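Local coordinates for endopolygalacturonase (Chondrostereum purpureum, PDB 1K5C), which probably hydrolyses the alpha-1,4 links between galacturonic acid units in polygalacturonate, the acidic backbone of plant pectin, at residues P99-K104 with K110-L115. Sequence-based numbering, arbitrary orientation.
Sequences PFLKIK and KKFEVL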
ATOM      1  N   PRO A  99      -6.892   5.550   8.733  1.00 10.90           N
ATOM      2  CA  PRO A  99      -5.625   4.786   8.808  1.00 10.78           C
ATOM      3  C   PRO A  99      -5.052   4.929  10.211  1.00 10.38           C
ATOM      4  O   PRO A  99      -5.468   5.795  11.003  1.00 11.36           O
ATOM      5  CB  PRO A  99      -4.754   5.483   7.737  1.00 11.22           C
ATOM      6  CG  PRO A  99      -5.213   6.914   7.803  1.00 11.91           C
ATOM      7  CD  PRO A  99      -6.717   6.817   8.008  1.00 12.31           C
ATOM      8  N   PHE A 100      -4.033   4.107  10.514  1.00 10.10           N
ATOM      9  CA  PHE A 100      -3.368   4.228  11.814  1.00 10.38           C
ATOM     10  C   PHE A 100      -2.447   5.444  11.804  1.00 10.27           C
ATOM     11  O   PHE A 100      -2.578   6.346  12.645  1.00 10.58           O
ATOM     12  CB  PHE A 100      -2.701   2.883  12.111  1.00 10.38           C
ATOM     13  CG  PHE A 100      -1.960   2.793  13.431  1.00 10.13           C
ATOM     14  CD1 PHE A 100      -2.225   3.641  14.508  1.00 11.06           C
ATOM     15  CD2 PHE A 100      -0.990   1.812  13.583  1.00 11.52           C
ATOM     16  CE1 PHE A 100      -1.501   3.493  15.691  1.00 11.47           C
ATOM     17  CE2 PHE A 100      -0.270   1.660  14.742  1.00 11.99           C
ATOM     18  CZ  PHE A 100      -0.517   2.519  15.822  1.00 11.30           C
ATOM     19  N   LEU A 101      -1.476   5.426  10.859  1.00 10.22           N
ATOM     20  CA  LEU A 101      -0.552   6.530  10.667  1.00 10.29           C
ATOM     21  C   LEU A 101      -0.885   7.274   9.377  1.00 10.15           C
ATOM     22  O   LEU A 101      -1.266   6.663   8.382  1.00 10.87           O
ATOM     23  CB  LEU A 101       0.895   6.028  10.515  1.00 10.98           C
ATOM     24  CG  LEU A 101       1.645   5.626  11.763  1.00 14.64           C
ATOM     25  CD1 LEU A 101       1.065   4.521  12.500  1.00 19.63           C
ATOM     26  CD2 LEU A 101       3.106   5.352  11.408  1.00 15.44           C
ATOM     27  N   LYS A 102      -0.633   8.590   9.412  1.00 10.60           N
ATOM     28  CA  LYS A 102      -0.718   9.451   8.219  1.00 10.49           C
ATOM     29  C   LYS A 102       0.577  10.233   8.117  1.00 10.19           C
ATOM     30  O   LYS A 102       0.989  10.882   9.077  1.00 11.13           O
ATOM     31  CB  LYS A 102      -1.906  10.422   8.355  1.00 12.02           C
ATOM     32  CG  LYS A 102      -1.989  11.509   7.300  1.00 14.27           C
ATOM     33  CD  LYS A 102      -2.167  10.900   5.942  1.00 20.02           C
ATOM     34  CE  LYS A 102      -3.309  11.472   5.177  1.00 17.32           C
ATOM     35  NZ  LYS A 102      -3.415  10.867   3.818  1.00 14.54           N
ATOM     36  N   ILE A 103       1.216  10.158   6.938  1.00 10.75           N
ATOM     37  CA  ILE A 103       2.486  10.847   6.650  1.00 11.24           C
ATOM     38  C   ILE A 103       2.250  11.772   5.463  1.00 11.59           C
ATOM     39  O   ILE A 103       1.822  11.311   4.384  1.00 12.51           O
ATOM     40  CB  ILE A 103       3.618   9.869   6.367  1.00 11.91           C
ATOM     41  CG1 ILE A 103       3.834   8.906   7.531  1.00 12.92           C
ATOM     42  CG2 ILE A 103       4.908  10.634   6.007  1.00 13.16           C
ATOM     43  CD1 ILE A 103       4.808   7.782   7.262  1.00 13.90           C
ATOM     44  N   LYS A 104       2.495  13.084   5.662  1.00 11.54           N
ATOM     45  CA  LYS A 104       2.263  14.100   4.674  1.00 12.24           C
ATOM     46  C   LYS A 104       3.530  14.941   4.487  1.00 11.47           C
ATOM     47  O   LYS A 104       4.334  15.084   5.431  1.00 12.49           O
ATOM     48  CB  LYS A 104       1.127  15.066   5.133  1.00 13.84           C
ATOM     49  CG  LYS A 104      -0.173  14.423   5.431  1.00 15.96           C
ATOM     50  CD  LYS A 104      -1.222  15.487   5.675  1.00 22.82           C
ATOM     51  CE  LYS A 104      -2.172  15.192   6.758  1.00 38.71           C
ATOM     52  NZ  LYS A 104      -3.102  16.375   6.735  1.00 29.03           N
ATOM     53  N   LYS A 110      12.573   6.323   7.951  1.00 11.64           N
ATOM     54  CA  LYS A 110      13.326   5.057   7.942  1.00 11.55           C
ATOM     55  C   LYS A 110      13.132   4.246   9.200  1.00 10.94           C
ATOM     56  O   LYS A 110      13.071   4.758  10.314  1.00 11.88           O
ATOM     57  CB  LYS A 110      14.857   5.415   7.856  1.00 14.16           C
ATOM     58  CG  LYS A 110      15.239   6.253   6.652  0.70 13.92           C
ATOM     59  CD  LYS A 110      16.518   7.058   6.790  0.70 17.26           C
ATOM     60  CE  LYS A 110      16.279   8.341   7.712  0.70 19.36           C
ATOM     61  NZ  LYS A 110      17.605   9.071   7.646  0.70 18.83           N
ATOM     62  N   LYS A 111      13.131   2.914   9.005  1.00 11.27           N
ATOM     63  CA  LYS A 111      13.465   1.954  10.074  1.00 11.70           C
ATOM     64  C   LYS A 111      12.601   2.093  11.296  1.00 11.13           C
ATOM     65  O   LYS A 111      13.032   2.270  12.435  1.00 11.81           O
ATOM     66  CB  LYS A 111      14.958   2.072  10.429  1.00 13.51           C
ATOM     67  CG  LYS A 111      15.872   1.554   9.310  1.00 16.55           C
ATOM     68  CD  LYS A 111      15.811   0.024   9.228  1.00 21.80           C
ATOM     69  CE  LYS A 111      16.828  -0.591   8.324  1.00 41.18           C
ATOM     70  NZ  LYS A 111      16.724  -2.078   8.583  1.00 38.78           N
ATOM     71  N   PHE A 112      11.262   1.994  11.071  1.00 11.82           N
ATOM     72  CA  PHE A 112      10.350   1.764  12.200  1.00 11.65           C
ATOM     73  C   PHE A 112       9.339   0.710  11.777  1.00 10.84           C
ATOM     74  O   PHE A 112       9.237   0.331  10.600  1.00 11.62           O
ATOM     75  CB  PHE A 112       9.682   3.056  12.690  1.00 11.93           C
ATOM     76  CG  PHE A 112       8.838   3.754  11.652  1.00 12.10           C
ATOM     77  CD1 PHE A 112       7.513   3.402  11.458  1.00 12.68           C
ATOM     78  CD2 PHE A 112       9.414   4.800  10.904  1.00 13.79           C
ATOM     79  CE1 PHE A 112       6.727   4.110  10.543  1.00 14.29           C
ATOM     80  CE2 PHE A 112       8.650   5.488   9.995  1.00 15.23           C
ATOM     81  CZ  PHE A 112       7.313   5.135   9.794  1.00 15.22           C
ATOM     82  N   GLU A 113       8.575   0.264  12.773  1.00 11.14           N
ATOM     83  CA  GLU A 113       7.572  -0.786  12.571  1.00 10.93           C
ATOM     84  C   GLU A 113       6.216  -0.277  13.029  1.00 10.69           C
ATOM     85  O   GLU A 113       6.099   0.370  14.072  1.00 11.66           O
ATOM     86  CB  GLU A 113       7.954  -2.024  13.390  1.00 11.84           C
ATOM     87  CG  GLU A 113       6.857  -3.103  13.420  1.00 12.29           C
ATOM     88  CD  GLU A 113       7.333  -4.366  14.050  1.00 14.56           C
ATOM     89  OE1 GLU A 113       8.309  -4.956  13.633  1.00 29.66           O
ATOM     90  OE2 GLU A 113       6.641  -4.849  14.932  1.00 19.90           O
ATOM     91  N   VAL A 114       5.206  -0.590  12.234  1.00 10.50           N
ATOM     92  CA  VAL A 114       3.809  -0.501  12.646  1.00 10.83           C
ATOM     93  C   VAL A 114       3.379  -1.912  13.008  1.00 10.96           C
ATOM     94  O   VAL A 114       3.451  -2.800  12.151  1.00 12.75           O
ATOM     95  CB  VAL A 114       2.950   0.087  11.504  1.00 12.79           C
ATOM     96  CG1 VAL A 114       1.491  -0.029  11.857  1.00 19.05           C
ATOM     97  CG2 VAL A 114       3.414   1.535  11.231  1.00 17.26           C
ATOM     98  N   LEU A 115       2.985  -2.096  14.258  1.00 10.83           N
ATOM     99  CA  LEU A 115       2.605  -3.417  14.771  1.00 10.93           C
ATOM    100  C   LEU A 115       1.085  -3.429  15.013  1.00 10.65           C
ATOM    101  O   LEU A 115       0.553  -2.587  15.766  1.00 11.23           O
ATOM    102  CB  LEU A 115       3.337  -3.669  16.082  1.00 11.30           C
ATOM    103  CG  LEU A 115       2.950  -4.957  16.827  1.00 11.26           C
ATOM    104  CD1 LEU A 115       3.323  -6.225  16.013  1.00 12.33           C
ATOM    105  CD2 LEU A 115       3.643  -5.011  18.181  1.00 13.16           C
TER
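Val114 packs both of its methyl groups against 99-104. CG1 meets the edge of the Phe100 ring, near its plane, with 3.5 Å to CD2. CG2 meets Leu101 tip to tip, 3.8 Å from CD2. Val114 thus fills the notch between Phe100 and Leu101 because CG1 lies anti to its backbone N (chi1 171°), which sends one branch to each residue. Leu101 CD1 also sits over a face of the Phe100 ring, 3.5 Å above the plane and toward the rim. With an alanine here, both methyls are gone, which is likely to open a gap at the edge of the Phe100 ring and leave Leu101 without its tip-to-tip partner.

Packing slackens toward Ile103. Leu101 CD2 still lies 3.9 Å from Phe112 CE1, the two side chains sliding past each other. Ile103 CD1 only approaches the Phe112 ring edge, at 4.4 Å from CZ. Beyond this packing, Lys102 and Glu113 lie on the far sides of their strands, partly exposed to solvent. Lys102 NZ hydrogen-bonds to Ser123 OG and Gly125 O.

The side-chain contact is apolar and forms part of the interior packing of the right-handed parallel beta-helix of family 28, joining two of its walls. Phe51 and Phe77 each meet a ring edge-to-face, at Phe100 and Phe112 respectively. Along the helix, strand 101-104 lies between 61-65 and 122-127, and strand 108-115 pairs with 68-71, 76-78 and 130-139.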